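Local atomic coordinates of protein A49R (Vaccinia virus, PDB entry 4D5T), a protein that blocks host NF-kappa-B activation by binding the host protein BTRC, which diminishes ubiquitination of the inhibitor NFKBIA and keeps p65 in the cytoplasm. Residues I71-C82 against Y107-Y118. Residues are numbered along the deposited sequence; the frame is centred on the assembly and turned at random. Where two conformers were deposited one is given.
Sequences INSLDDNEIIDC and YIMNNPDFKTTY
With CG1 beside the backbone N, Ile79 lays that branch over one face of the Phe114 ring, and a chi2 of -64° carries CD1 along the CE2-CD2 side of the same face, while CG2 is left to meet Tyr118. The result is a CH-pi contact, CG1 lying 3.5 Å from the ring centroid and 17° off the ring normal. The ring's rim is occupied too: the carbonyl oxygens of Ile71 and Leu74 approach it in the ring plane, Ile71 O being 3.6 Å from Phe114 CE2, and Ile71 CG2 meets Phe114 CE2 and CD2. The extended CD1 of Ile71 reaches on to Tyr107 CB (3.4 Å), and Cys82 SG touches Ile108 CD1.

Where this apolar seam nears solvent, Tyr118 OH donates to the anti lone pair of Asp76 OD1 at 2.7 Å, the ring and carboxylate planes turned about midway between parallel and perpendicular; Ile80 CG1 flanks that hydroxyl at 3.4 Å. Both helix starts are capped locally: Asp75 and Glu78 form a capping box, and Asn111 OD1 accepts the N-cap bond (3.0 Å) from Phe114 N, the amide of the residue whose ring lies in the contact. Farther back, the Tyr107 ring meets that of Tyr58.

Helical segments 76-82 and 112-118 cross at -61°, their axes 12.0 Å apart at closest, beside two helix-to-helix turns, part of the all-helical bundle of the Bcl-2 fold, to whose family A49 belongs.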
ATOM      1  N   ILE A  71       8.160  11.979   9.393  1.00 36.33           N
ATOM      2  CA  ILE A  71       9.287  11.341   8.720  1.00 37.51           C
ATOM      3  C   ILE A  71      10.482  12.283   8.570  1.00 42.01           C
ATOM      4  O   ILE A  71      11.614  11.839   8.726  1.00 41.39           O
ATOM      5  CB  ILE A  71       8.836  10.749   7.371  1.00 38.10           C
ATOM      6  CG1 ILE A  71       8.099   9.431   7.624  1.00 36.74           C
ATOM      7  CG2 ILE A  71      10.020  10.461   6.481  1.00 37.29           C
ATOM      8  CD1 ILE A  71       7.103   9.106   6.572  1.00 36.51           C
ATOM      9  N   ASN A  72      10.212  13.569   8.341  1.00 44.03           N
ATOM     10  CA  ASN A  72      11.255  14.612   8.382  1.00 47.26           C
ATOM     11  C   ASN A  72      12.017  14.718   9.681  1.00 47.87           C
ATOM     12  O   ASN A  72      13.153  15.152   9.680  1.00 48.67           O
ATOM     13  CB  ASN A  72      10.677  16.008   8.180  1.00 50.43           C
ATOM     14  CG  ASN A  72      10.498  16.357   6.731  1.00 55.43           C
ATOM     15  OD1 ASN A  72      10.819  15.549   5.847  1.00 53.12           O
ATOM     16  ND2 ASN A  72       9.944  17.541   6.474  1.00 51.85           N
ATOM     17  N   SER A  73      11.376  14.393  10.792  1.00 48.33           N
ATOM     18  CA  SER A  73      12.029  14.451  12.095  1.00 46.81           C
ATOM     19  C   SER A  73      12.903  13.210  12.337  1.00 45.09           C
ATOM     20  O   SER A  73      13.654  13.182  13.283  1.00 45.25           O
ATOM     21  CB  SER A  73      10.973  14.570  13.188  1.00 47.12           C
ATOM     22  OG  SER A  73      10.305  13.332  13.410  1.00 45.87           O
ATOM     23  N   LEU A  74      12.841  12.193  11.484  1.00 44.98           N
ATOM     24  CA  LEU A  74      13.594  10.963  11.739  1.00 44.95           C
ATOM     25  C   LEU A  74      14.998  11.002  11.184  1.00 46.24           C
ATOM     26  O   LEU A  74      15.248  11.628  10.163  1.00 47.98           O
ATOM     27  CB  LEU A  74      12.881   9.774  11.139  1.00 42.36           C
ATOM     28  CG  LEU A  74      11.447   9.522  11.620  1.00 42.68           C
ATOM     29  CD1 LEU A  74      10.890   8.268  10.954  1.00 40.71           C
ATOM     30  CD2 LEU A  74      11.356   9.420  13.128  1.00 43.60           C
ATOM     31  N   ASP A  75      15.913  10.318  11.851  1.00 49.56           N
ATOM     32  CA  ASP A  75      17.274  10.153  11.298  1.00 54.54           C
ATOM     33  C   ASP A  75      17.401   8.836  10.517  1.00 52.90           C
ATOM     34  O   ASP A  75      16.456   8.039  10.428  1.00 44.34           O
ATOM     35  CB  ASP A  75      18.357  10.280  12.386  1.00 57.50           C
ATOM     36  CG  ASP A  75      18.263   9.210  13.454  1.00 56.77           C
ATOM     37  OD1 ASP A  75      17.814   8.067  13.193  1.00 57.44           O
ATOM     38  OD2 ASP A  75      18.645   9.510  14.586  1.00 59.58           O
ATOM     39  N   ASP A  76      18.562   8.635   9.902  1.00 53.66           N
ATOM     40  CA  ASP A  76      18.721   7.490   9.025  1.00 53.06           C
ATOM     41  C   ASP A  76      18.569   6.173   9.752  1.00 50.25           C
ATOM     42  O   ASP A  76      18.044   5.216   9.174  1.00 44.28           O
ATOM     43  CB  ASP A  76      20.041   7.536   8.262  1.00 57.01           C
ATOM     44  CG  ASP A  76      19.890   8.243   6.933  1.00 62.85           C
ATOM     45  OD1 ASP A  76      19.271   7.656   5.969  1.00 57.78           O
ATOM     46  OD2 ASP A  76      20.353   9.400   6.889  1.00 56.15           O
ATOM     47  N   ASN A  77      19.025   6.138  10.990  1.00 48.33           N
ATOM     48  CA  ASN A  77      18.900   4.936  11.796  1.00 50.41           C
ATOM     49  C   ASN A  77      17.463   4.510  12.077  1.00 43.79           C
ATOM     50  O   ASN A  77      17.075   3.317  11.987  1.00 39.39           O
ATOM     51  CB  ASN A  77      19.594   5.158  13.099  1.00 58.00           C
ATOM     52  CG  ASN A  77      20.283   3.900  13.568  1.00 71.01           C
ATOM     53  OD1 ASN A  77      21.390   3.574  13.099  1.00 78.94           O
ATOM     54  ND2 ASN A  77      19.622   3.153  14.451  1.00 68.51           N
ATOM     55  N   GLU A  78      16.654   5.510  12.418  1.00 42.75           N
ATOM     56  CA  GLU A  78      15.225   5.320  12.613  1.00 38.28           C
ATOM     57  C   GLU A  78      14.526   4.896  11.341  1.00 34.76           C
ATOM     58  O   GLU A  78      13.593   4.076  11.379  1.00 30.23           O
ATOM     59  CB  GLU A  78      14.601   6.618  13.150  1.00 41.42           C
ATOM     60  CG  GLU A  78      15.000   6.880  14.568  1.00 44.28           C
ATOM     61  CD  GLU A  78      14.632   8.278  15.059  1.00 47.57           C
ATOM     62  OE1 GLU A  78      14.811   9.272  14.311  1.00 50.41           O
ATOM     63  OE2 GLU A  78      14.230   8.368  16.227  1.00 53.96           O
ATOM     64  N   ILE A  79      14.933   5.450  10.197  1.00 34.51           N
ATOM     65  CA  ILE A  79      14.314   5.043   8.918  1.00 36.81           C
ATOM     66  C   ILE A  79      14.659   3.600   8.572  1.00 34.16           C
ATOM     67  O   ILE A  79      13.840   2.845   8.084  1.00 32.67           O
ATOM     68  CB  ILE A  79      14.761   5.952   7.744  1.00 40.32           C
ATOM     69  CG1 ILE A  79      14.034   7.265   7.825  1.00 43.81           C
ATOM     70  CG2 ILE A  79      14.379   5.345   6.391  1.00 43.03           C
ATOM     71  CD1 ILE A  79      12.521   7.178   7.657  1.00 43.60           C
ATOM     72  N   ILE A  80      15.922   3.223   8.800  1.00 35.67           N
ATOM     73  CA  ILE A  80      16.336   1.826   8.561  1.00 33.72           C
ATOM     74  C   ILE A  80      15.547   0.895   9.414  1.00 33.23           C
ATOM     75  O   ILE A  80      15.059  -0.127   8.947  1.00 31.86           O
ATOM     76  CB  ILE A  80      17.830   1.636   8.844  1.00 35.47           C
ATOM     77  CG1 ILE A  80      18.642   2.343   7.751  1.00 36.84           C
ATOM     78  CG2 ILE A  80      18.178   0.174   8.845  1.00 35.79           C
ATOM     79  CD1 ILE A  80      20.126   2.509   8.064  1.00 38.46           C
ATOM     80  N   ASP A  81      15.392   1.262  10.670  0.53 33.71           N
ATOM     81  CA  ASP A  81      14.577   0.451  11.572  0.53 34.13           C
ATOM     82  C   ASP A  81      13.148   0.309  11.055  0.53 32.27           C
ATOM     83  O   ASP A  81      12.583  -0.756  11.049  0.53 30.10           O
ATOM     84  CB  ASP A  81      14.513   1.093  12.928  0.53 35.88           C
ATOM     85  CG  ASP A  81      13.817   0.192  13.968  0.53 37.75           C
ATOM     86  OD1 ASP A  81      14.427  -0.767  14.453  0.53 39.02           O
ATOM     87  OD2 ASP A  81      12.671   0.491  14.330  0.53 37.90           O
ATOM     88  N   CYS A  82      12.532   1.456  10.644  0.53 33.76           N
ATOM     89  CA  CYS A  82      11.193   1.404  10.058  0.53 32.30           C
ATOM     90  C   CYS A  82      11.074   0.501   8.826  0.53 30.86           C
ATOM     91  O   CYS A  82      10.191  -0.385   8.758  0.53 29.20           O
ATOM     92  CB  CYS A  82      10.790   2.770   9.677  0.53 34.07           C
ATOM     93  SG  CYS A  82       9.191   2.839   8.934  0.53 33.41           S
ATOM     94  N   TYR A 107       5.007   6.802   2.189  1.00 26.94           N
ATOM     95  CA  TYR A 107       5.324   8.041   2.930  1.00 28.94           C
ATOM     96  C   TYR A 107       6.819   8.323   2.941  1.00 30.78           C
ATOM     97  O   TYR A 107       7.284   9.485   2.854  1.00 35.16           O
ATOM     98  CB  TYR A 107       4.832   8.001   4.369  1.00 29.19           C
ATOM     99  CG  TYR A 107       3.372   7.859   4.604  1.00 30.27           C
ATOM    100  CD1 TYR A 107       2.416   8.588   3.868  1.00 30.60           C
ATOM    101  CD2 TYR A 107       2.918   7.077   5.661  1.00 32.83           C
ATOM    102  CE1 TYR A 107       1.051   8.450   4.111  1.00 31.25           C
ATOM    103  CE2 TYR A 107       1.554   6.935   5.896  1.00 34.17           C
ATOM    104  CZ  TYR A 107       0.640   7.653   5.140  1.00 31.72           C
ATOM    105  OH  TYR A 107      -0.676   7.547   5.469  1.00 37.01           O
ATOM    106  N   ILE A 108       7.611   7.271   3.150  1.00 32.54           N
ATOM    107  CA  ILE A 108       9.057   7.403   3.271  1.00 31.23           C
ATOM    108  C   ILE A 108       9.651   7.825   1.931  1.00 30.29           C
ATOM    109  O   ILE A 108      10.502   8.741   1.885  1.00 30.38           O
ATOM    110  CB  ILE A 108       9.728   6.115   3.756  1.00 30.57           C
ATOM    111  CG1 ILE A 108       9.310   5.808   5.194  1.00 32.60           C
ATOM    112  CG2 ILE A 108      11.259   6.236   3.657  1.00 31.41           C
ATOM    113  CD1 ILE A 108       9.857   4.490   5.650  1.00 31.83           C
ATOM    114  N   MET A 109       9.133   7.261   0.842  1.00 29.10           N
ATOM    115  CA  MET A 109       9.554   7.675  -0.521  1.00 29.95           C
ATOM    116  C   MET A 109       9.046   9.057  -0.938  1.00 29.92           C
ATOM    117  O   MET A 109       9.571   9.658  -1.882  1.00 29.46           O
ATOM    118  CB  MET A 109       9.137   6.646  -1.570  1.00 30.11           C
ATOM    119  CG  MET A 109       9.815   5.276  -1.456  1.00 31.17           C
ATOM    120  SD  MET A 109      11.592   5.231  -1.558  1.00 30.43           S
ATOM    121  CE  MET A 109      12.089   5.460   0.103  1.00 28.15           C
ATOM    122  N   ASN A 110       8.072   9.609  -0.220  1.00 31.94           N
ATOM    123  CA  ASN A 110       7.651  11.050  -0.395  1.00 35.15           C
ATOM    124  C   ASN A 110       8.725  12.040   0.104  1.00 33.99           C
ATOM    125  O   ASN A 110       8.608  13.213  -0.141  1.00 37.87           O
ATOM    126  CB  ASN A 110       6.303  11.375   0.332  1.00 36.15           C
ATOM    127  CG  ASN A 110       5.066  10.657  -0.262  1.00 36.98           C
ATOM    128  OD1 ASN A 110       5.040  10.249  -1.422  1.00 38.16           O
ATOM    129  ND2 ASN A 110       4.006  10.514   0.572  1.00 38.98           N
ATOM    130  N   ASN A 111       9.740  11.547   0.833  1.00 34.57           N
ATOM    131  CA  ASN A 111      10.903  12.360   1.329  1.00 36.19           C
ATOM    132  C   ASN A 111      12.051  12.201   0.332  1.00 36.05           C
ATOM    133  O   ASN A 111      12.636  11.142   0.213  1.00 34.53           O
ATOM    134  CB  ASN A 111      11.318  11.870   2.729  1.00 36.38           C
ATOM    135  CG  ASN A 111      12.498  12.604   3.329  1.00 39.54           C
ATOM    136  OD1 ASN A 111      13.633  12.532   2.832  1.00 39.82           O
ATOM    137  ND2 ASN A 111      12.225  13.380   4.375  1.00 40.32           N
ATOM    138  N   PRO A 112      12.404  13.265  -0.395  1.00 37.72           N
ATOM    139  CA  PRO A 112      13.417  13.121  -1.464  1.00 37.99           C
ATOM    140  C   PRO A 112      14.821  12.622  -1.062  1.00 39.23           C
ATOM    141  O   PRO A 112      15.459  11.903  -1.852  1.00 41.24           O
ATOM    142  CB  PRO A 112      13.573  14.524  -1.996  1.00 41.84           C
ATOM    143  CG  PRO A 112      12.319  15.225  -1.665  1.00 42.54           C
ATOM    144  CD  PRO A 112      11.793  14.596  -0.394  1.00 41.10           C
ATOM    145  N   ASP A 113      15.262  12.931   0.173  1.00 40.68           N
ATOM    146  CA  ASP A 113      16.507  12.360   0.707  1.00 41.52           C
ATOM    147  C   ASP A 113      16.386  10.829   0.873  1.00 40.32           C
ATOM    148  O   ASP A 113      17.275  10.087   0.424  1.00 41.26           O
ATOM    149  CB  ASP A 113      16.886  12.984   2.066  1.00 42.67           C
ATOM    150  CG  ASP A 113      17.351  14.435   1.946  1.00 47.83           C
ATOM    151  OD1 ASP A 113      17.612  14.942   0.828  1.00 47.59           O
ATOM    152  OD2 ASP A 113      17.481  15.096   2.986  1.00 55.21           O
ATOM    153  N   PHE A 114      15.277  10.365   1.486  1.00 36.52           N
ATOM    154  CA  PHE A 114      15.116   8.939   1.744  1.00 35.22           C
ATOM    155  C   PHE A 114      14.809   8.156   0.460  1.00 32.49           C
ATOM    156  O   PHE A 114      15.273   7.055   0.296  1.00 31.04           O
ATOM    157  CB  PHE A 114      14.049   8.671   2.827  1.00 35.60           C
ATOM    158  CG  PHE A 114      14.382   9.255   4.172  1.00 37.50           C
ATOM    159  CD1 PHE A 114      15.679   9.243   4.669  1.00 40.12           C
ATOM    160  CD2 PHE A 114      13.374   9.800   4.964  1.00 39.95           C
ATOM    161  CE1 PHE A 114      15.975   9.820   5.898  1.00 41.84           C
ATOM    162  CE2 PHE A 114      13.652  10.349   6.221  1.00 42.79           C
ATOM    163  CZ  PHE A 114      14.964  10.363   6.687  1.00 43.72           C
ATOM    164  N   LYS A 115      14.182   8.797  -0.512  1.00 34.07           N
ATOM    165  CA  LYS A 115      13.952   8.147  -1.785  1.00 34.23           C
ATOM    166  C   LYS A 115      15.245   7.919  -2.487  1.00 33.10           C
ATOM    167  O   LYS A 115      15.499   6.863  -3.064  1.00 32.43           O
ATOM    168  CB  LYS A 115      13.022   8.993  -2.670  1.00 37.04           C
ATOM    169  CG  LYS A 115      12.781   8.365  -4.043  1.00 40.08           C
ATOM    170  CD  LYS A 115      11.516   8.932  -4.644  1.00 45.80           C
ATOM    171  CE  LYS A 115      11.362   8.547  -6.100  1.00 51.05           C
ATOM    172  NZ  LYS A 115       9.947   8.804  -6.512  1.00 51.14           N
ATOM    173  N   THR A 116      16.110   8.952  -2.506  1.00 36.69           N
ATOM    174  CA  THR A 116      17.413   8.789  -3.106  1.00 36.44           C
ATOM    175  C   THR A 116      18.225   7.667  -2.478  1.00 37.11           C
ATOM    176  O   THR A 116      18.847   6.842  -3.182  1.00 34.76           O
ATOM    177  CB  THR A 116      18.241  10.084  -2.986  1.00 39.99           C
ATOM    178  OG1 THR A 116      17.554  11.114  -3.650  1.00 39.47           O
ATOM    179  CG2 THR A 116      19.587   9.901  -3.651  1.00 42.71           C
ATOM    180  N   THR A 117      18.211   7.595  -1.157  1.00 38.34           N
ATOM    181  CA  THR A 117      19.001   6.553  -0.454  1.00 39.87           C
ATOM    182  C   THR A 117      18.413   5.108  -0.583  1.00 37.94           C
ATOM    183  O   THR A 117      19.167   4.163  -0.740  1.00 37.45           O
ATOM    184  CB  THR A 117      19.121   6.908   1.042  1.00 40.35           C
ATOM    185  OG1 THR A 117      19.659   8.227   1.181  1.00 36.44           O
ATOM    186  CG2 THR A 117      19.991   5.880   1.787  1.00 42.17           C
ATOM    187  N   TYR A 118      17.087   4.968  -0.511  1.00 34.01           N
ATOM    188  CA  TYR A 118      16.502   3.646  -0.282  1.00 34.47           C
ATOM    189  C   TYR A 118      15.613   3.135  -1.410  1.00 34.05           C
ATOM    190  O   TYR A 118      15.248   1.969  -1.377  1.00 31.12           O
ATOM    191  CB  TYR A 118      15.711   3.629   1.032  1.00 35.61           C
ATOM    192  CG  TYR A 118      16.532   3.933   2.271  1.00 34.70           C
ATOM    193  CD1 TYR A 118      17.386   2.995   2.833  1.00 36.85           C
ATOM    194  CD2 TYR A 118      16.457   5.185   2.882  1.00 36.44           C
ATOM    195  CE1 TYR A 118      18.155   3.324   3.976  1.00 39.34           C
ATOM    196  CE2 TYR A 118      17.245   5.535   3.977  1.00 38.94           C
ATOM    197  CZ  TYR A 118      18.091   4.609   4.535  1.00 41.80           C
ATOM    198  OH  TYR A 118      18.799   5.009   5.712  1.00 44.67           O
TER